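Local coordinates for protein type III effector XopAI (Xanthomonas citri, PDB 6K93) that probably acts on host plants as a secreted effector, binding arginine-containing peptides in a domain with the mono-ADP-ribosyltransferase fold, at residues A173-L186 against T193-S205. Sequence-based numbering, arbitrary orientation.
Sequences AWTTDDYEVVQDVL and TAHGLAFAKCIIS
Val182 CA comes within 4.5 Å of Gly196 CA where the segment that follows helix 165-174 packs on the first turn of helix 194-209, within the mono-ADP-ribosyltransferase fold. Gly196 has no side chain, so the backbones touch: Val181 O sits 3.4 Å from Gly196 CA. No direct hydrogen bond links the segments; a water bridges instead, donating to Val181 O and pairing with Thr193 OG1. That hydroxyl, placed between its own N and carbonyl carbon (chi1 67°), also N-caps the helix by accepting from Gly196 N at 2.9 Å.

Phe199 meets both Asp178 and Val181. Val181 CG1 lies over the ring centre in a CH-pi contact, 4.1 Å from the centroid, while Asp178 OD2 comes to the ring edge at CZ, its carboxylate plane turned 74° from the ring. The same oxygen forms a salt bridge with Arg139. Val182 spreads both branches: CG2, anti to its backbone N, rests 3.8 Å from Ala200 CB, and CG1 meets Ile203 CD1 tip to tip. Ile203 CD1 also approaches the Trp174 ring, whose NE1 is hydrogen-bonded to Glu285. Beyond Val182, Val185 sets CG1 against Ala200 CB and CG2 against Leu197 CD2. Leu186, which also touches Leu102 of helix 95-109, brings its CD1 to 4.2 Å from Ile204 CD1.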
loop_
_atom_site.group_PDB
_atom_site.type_symbol
_atom_site.label_atom_id
_atom_site.label_comp_id
_atom_site.label_asym_id
_atom_site.label_seq_id
_atom_site.Cartn_x
_atom_site.Cartn_y
_atom_site.Cartn_z
ATOM N N ALA A 173 -0.432 -3.236 -8.700
ATOM C CA ALA A 173 1.023 -3.232 -8.554
ATOM C C ALA A 173 1.432 -3.598 -7.136
ATOM O O ALA A 173 2.459 -4.257 -6.929
ATOM C CB ALA A 173 1.588 -1.853 -8.931
ATOM N N TRP A 174 0.644 -3.166 -6.146
ATOM C CA TRP A 174 0.924 -3.527 -4.768
ATOM C C TRP A 174 0.986 -5.042 -4.599
ATOM O O TRP A 174 1.779 -5.551 -3.806
ATOM C CB TRP A 174 -0.125 -2.926 -3.839
ATOM C CG TRP A 174 -0.081 -3.563 -2.498
ATOM C CD1 TRP A 174 -0.879 -4.609 -2.063
ATOM C CD2 TRP A 174 0.852 -3.327 -1.451
ATOM N NE1 TRP A 174 -0.513 -4.988 -0.802
ATOM C CE2 TRP A 174 0.551 -4.219 -0.408
ATOM C CE3 TRP A 174 1.901 -2.432 -1.288
ATOM C CZ2 TRP A 174 1.255 -4.233 0.768
ATOM C CZ3 TRP A 174 2.601 -2.443 -0.111
ATOM C CH2 TRP A 174 2.283 -3.322 0.913
ATOM N N THR A 175 0.156 -5.784 -5.324
ATOM C CA THR A 175 0.116 -7.228 -5.176
ATOM C C THR A 175 1.187 -7.953 -5.988
ATOM O O THR A 175 1.203 -9.187 -6.014
ATOM C CB THR A 175 -1.271 -7.775 -5.541
ATOM O OG1 THR A 175 -1.545 -7.664 -6.948
ATOM C CG2 THR A 175 -2.359 -7.037 -4.758
ATOM N N THR A 176 2.102 -7.216 -6.618
ATOM C CA THR A 176 3.275 -7.786 -7.264
ATOM C C THR A 176 4.480 -7.597 -6.336
ATOM O O THR A 176 4.389 -6.980 -5.271
ATOM C CB THR A 176 3.531 -7.143 -8.625
ATOM O OG1 THR A 176 4.108 -5.832 -8.443
ATOM C CG2 THR A 176 2.253 -7.052 -9.450
ATOM N N ASP A 177 5.650 -8.068 -6.783
ATOM C CA ASP A 177 6.869 -7.889 -6.022
ATOM C C ASP A 177 7.272 -6.422 -5.910
ATOM O O ASP A 177 8.155 -6.103 -5.106
ATOM C CB ASP A 177 7.996 -8.674 -6.683
ATOM C CG ASP A 177 7.790 -10.183 -6.587
ATOM O OD1 ASP A 177 7.106 -10.626 -5.640
ATOM O OD2 ASP A 177 8.291 -10.913 -7.466
ATOM N N ASP A 178 6.644 -5.523 -6.676
ATOM C CA ASP A 178 6.913 -4.094 -6.532
ATOM C C ASP A 178 6.615 -3.564 -5.137
ATOM O O ASP A 178 7.059 -2.469 -4.793
ATOM C CB ASP A 178 6.070 -3.269 -7.526
ATOM C CG ASP A 178 6.441 -3.506 -8.995
ATOM O OD1 ASP A 178 7.318 -4.320 -9.274
ATOM O OD2 ASP A 178 5.803 -2.858 -9.846
ATOM N N TYR A 179 5.852 -4.292 -4.325
ATOM C CA TYR A 179 5.445 -3.770 -3.025
ATOM C C TYR A 179 6.618 -3.379 -2.146
ATOM O O TYR A 179 6.477 -2.524 -1.262
ATOM C CB TYR A 179 4.598 -4.796 -2.265
ATOM C CG TYR A 179 5.331 -5.959 -1.599
ATOM C CD1 TYR A 179 5.865 -6.991 -2.345
ATOM C CD2 TYR A 179 5.507 -6.007 -0.215
ATOM C CE1 TYR A 179 6.534 -8.056 -1.753
ATOM C CE2 TYR A 179 6.164 -7.071 0.389
ATOM C CZ TYR A 179 6.678 -8.087 -0.398
ATOM O OH TYR A 179 7.349 -9.166 0.174
ATOM N N GLU A 180 7.769 -4.011 -2.337
ATOM C CA GLU A 180 8.912 -3.737 -1.467
ATOM C C GLU A 180 9.388 -2.299 -1.571
ATOM O O GLU A 180 9.987 -1.798 -0.608
ATOM C CB GLU A 180 10.048 -4.712 -1.794
ATOM C CG GLU A 180 9.693 -6.125 -1.346
ATOM C CD GLU A 180 10.900 -6.946 -0.965
ATOM O OE1 GLU A 180 11.624 -7.379 -1.880
ATOM O OE2 GLU A 180 11.105 -7.164 0.248
ATOM N N VAL A 181 9.125 -1.623 -2.697
ATOM C CA VAL A 181 9.575 -0.247 -2.829
ATOM C C VAL A 181 8.724 0.702 -2.010
ATOM O O VAL A 181 9.153 1.824 -1.718
ATOM C CB VAL A 181 9.599 0.199 -4.307
ATOM C CG1 VAL A 181 8.245 0.570 -4.836
ATOM C CG2 VAL A 181 10.606 1.376 -4.496
ATOM N N VAL A 182 7.519 0.295 -1.621
ATOM C CA VAL A 182 6.566 1.242 -1.059
ATOM C C VAL A 182 6.069 0.886 0.334
ATOM O O VAL A 182 5.622 1.775 1.065
ATOM C CB VAL A 182 5.371 1.415 -2.032
ATOM C CG1 VAL A 182 4.590 0.097 -2.200
ATOM C CG2 VAL A 182 4.449 2.535 -1.610
ATOM N N GLN A 183 6.103 -0.404 0.713
ATOM C CA GLN A 183 5.449 -0.798 1.956
ATOM C C GLN A 183 5.885 0.085 3.120
ATOM O O GLN A 183 5.053 0.499 3.941
ATOM C CB GLN A 183 5.716 -2.255 2.295
ATOM C CG GLN A 183 5.128 -2.684 3.654
ATOM C CD GLN A 183 4.874 -4.176 3.764
ATOM O OE1 GLN A 183 5.707 -5.004 3.417
ATOM N NE2 GLN A 183 3.695 -4.522 4.280
ATOM N N ASP A 184 7.182 0.370 3.223
ATOM C CA ASP A 184 7.746 1.052 4.384
ATOM C C ASP A 184 8.196 2.480 4.091
ATOM O O ASP A 184 8.864 3.082 4.945
ATOM C CB ASP A 184 8.964 0.298 4.933
ATOM C CG ASP A 184 8.616 -0.972 5.709
ATOM O OD1 ASP A 184 7.444 -1.267 5.855
ATOM O OD2 ASP A 184 9.545 -1.657 6.173
ATOM N N VAL A 185 7.829 3.044 2.936
ATOM C CA VAL A 185 8.459 4.292 2.508
ATOM C C VAL A 185 8.109 5.466 3.416
ATOM O O VAL A 185 8.880 6.435 3.469
ATOM C CB VAL A 185 8.096 4.596 1.042
ATOM C CG1 VAL A 185 6.639 5.035 0.888
ATOM C CG2 VAL A 185 9.075 5.657 0.442
ATOM N N LEU A 186 6.995 5.418 4.158
ATOM C CA LEU A 186 6.661 6.487 5.094
ATOM C C LEU A 186 7.053 6.169 6.535
ATOM O O LEU A 186 6.766 6.971 7.427
ATOM C CB LEU A 186 5.160 6.814 5.020
ATOM C CG LEU A 186 4.712 7.416 3.707
ATOM C CD1 LEU A 186 3.208 7.657 3.659
ATOM C CD2 LEU A 186 5.456 8.729 3.419
ATOM N N THR A 193 12.622 6.747 -1.326
ATOM C CA THR A 193 12.977 6.852 -2.730
ATOM C C THR A 193 11.866 7.582 -3.460
ATOM O O THR A 193 10.705 7.562 -3.050
ATOM C CB THR A 193 13.196 5.474 -3.388
ATOM O OG1 THR A 193 11.954 4.753 -3.442
ATOM C CG2 THR A 193 14.218 4.674 -2.606
ATOM N N ALA A 194 12.236 8.225 -4.563
ATOM C CA ALA A 194 11.222 8.844 -5.410
ATOM C C ALA A 194 10.207 7.824 -5.898
ATOM O O ALA A 194 9.005 8.107 -5.954
ATOM C CB ALA A 194 11.881 9.538 -6.606
ATOM N N HIS A 195 10.677 6.636 -6.279
ATOM C CA HIS A 195 9.757 5.612 -6.773
ATOM C C HIS A 195 8.740 5.220 -5.705
ATOM O O HIS A 195 7.534 5.093 -5.972
ATOM C CB HIS A 195 10.525 4.384 -7.224
ATOM C CG HIS A 195 11.368 4.634 -8.424
ATOM N ND1 HIS A 195 12.470 5.459 -8.387
ATOM C CD2 HIS A 195 11.262 4.189 -9.700
ATOM C CE1 HIS A 195 12.996 5.514 -9.600
ATOM N NE2 HIS A 195 12.291 4.741 -10.409
ATOM N N GLY A 196 9.218 4.990 -4.489
ATOM C CA GLY A 196 8.330 4.615 -3.406
ATOM C C GLY A 196 7.308 5.686 -3.093
ATOM O O GLY A 196 6.142 5.389 -2.850
ATOM N N LEU A 197 7.738 6.945 -3.055
ATOM C CA LEU A 197 6.803 8.022 -2.740
ATOM C C LEU A 197 5.730 8.146 -3.813
ATOM O O LEU A 197 4.556 8.379 -3.510
ATOM C CB LEU A 197 7.556 9.349 -2.567
ATOM C CG LEU A 197 8.481 9.387 -1.361
ATOM C CD1 LEU A 197 9.358 10.622 -1.449
ATOM C CD2 LEU A 197 7.724 9.357 -0.049
ATOM N N ALA A 198 6.109 7.983 -5.082
ATOM C CA ALA A 198 5.144 8.062 -6.168
ATOM C C ALA A 198 4.144 6.910 -6.096
ATOM O O ALA A 198 2.943 7.116 -6.256
ATOM C CB ALA A 198 5.884 8.057 -7.514
ATOM N N PHE A 199 4.623 5.689 -5.856
ATOM C CA PHE A 199 3.736 4.554 -5.637
ATOM C C PHE A 199 2.772 4.846 -4.483
ATOM O O PHE A 199 1.564 4.582 -4.561
ATOM C CB PHE A 199 4.565 3.303 -5.269
ATOM C CG PHE A 199 4.895 2.379 -6.412
ATOM C CD1 PHE A 199 5.807 2.753 -7.400
ATOM C CD2 PHE A 199 4.354 1.120 -6.473
ATOM C CE1 PHE A 199 6.136 1.884 -8.449
ATOM C CE2 PHE A 199 4.667 0.246 -7.512
ATOM C CZ PHE A 199 5.557 0.620 -8.489
ATOM N N ALA A 200 3.310 5.354 -3.368
ATOM C CA ALA A 200 2.510 5.531 -2.159
ATOM C C ALA A 200 1.311 6.430 -2.411
ATOM O O ALA A 200 0.205 6.150 -1.931
ATOM C CB ALA A 200 3.392 6.088 -1.039
ATOM N N LYS A 201 1.503 7.529 -3.152
ATOM C CA LYS A 201 0.404 8.466 -3.348
ATOM C C LYS A 201 -0.766 7.801 -4.050
ATOM O O LYS A 201 -1.922 8.045 -3.709
ATOM C CB LYS A 201 0.893 9.680 -4.141
ATOM C CG LYS A 201 1.951 10.460 -3.399
ATOM C CD LYS A 201 2.533 11.571 -4.239
ATOM C CE LYS A 201 3.685 12.212 -3.503
ATOM N NZ LYS A 201 4.504 13.086 -4.407
ATOM N N CYS A 202 -0.493 6.979 -5.042
ATOM C CA CYS A 202 -1.574 6.351 -5.789
ATOM C C CYS A 202 -2.214 5.195 -5.028
ATOM O O CYS A 202 -3.432 5.009 -5.120
ATOM C CB CYS A 202 -1.067 5.916 -7.155
ATOM S SG CYS A 202 -0.835 7.350 -8.244
ATOM N N ILE A 203 -1.452 4.444 -4.237
ATOM C CA ILE A 203 -2.079 3.405 -3.423
ATOM C C ILE A 203 -2.969 4.031 -2.362
ATOM O O ILE A 203 -4.100 3.600 -2.146
ATOM C CB ILE A 203 -1.022 2.491 -2.781
ATOM C CG1 ILE A 203 -0.205 1.742 -3.829
ATOM C CG2 ILE A 203 -1.704 1.506 -1.828
ATOM C CD1 ILE A 203 0.991 0.986 -3.242
ATOM N N ILE A 204 -2.477 5.062 -1.674
ATOM C CA ILE A 204 -3.272 5.711 -0.637
ATOM C C ILE A 204 -4.535 6.297 -1.239
ATOM O O ILE A 204 -5.621 6.165 -0.675
ATOM C CB ILE A 204 -2.450 6.786 0.097
ATOM C CG1 ILE A 204 -1.288 6.121 0.831
ATOM C CG2 ILE A 204 -3.315 7.557 1.078
ATOM C CD1 ILE A 204 -0.281 7.110 1.400
ATOM N N SER A 205 -4.404 6.963 -2.382
ATOM C CA SER A 205 -5.554 7.518 -3.081
ATOM C C SER A 205 -6.563 6.438 -3.412
ATOM O O SER A 205 -7.767 6.630 -3.217
ATOM C CB SER A 205 -5.059 8.222 -4.349
ATOM O OG SER A 205 -6.115 8.900 -4.979
HETATM O O HOH W 1 11.566 2.933 -1.456
#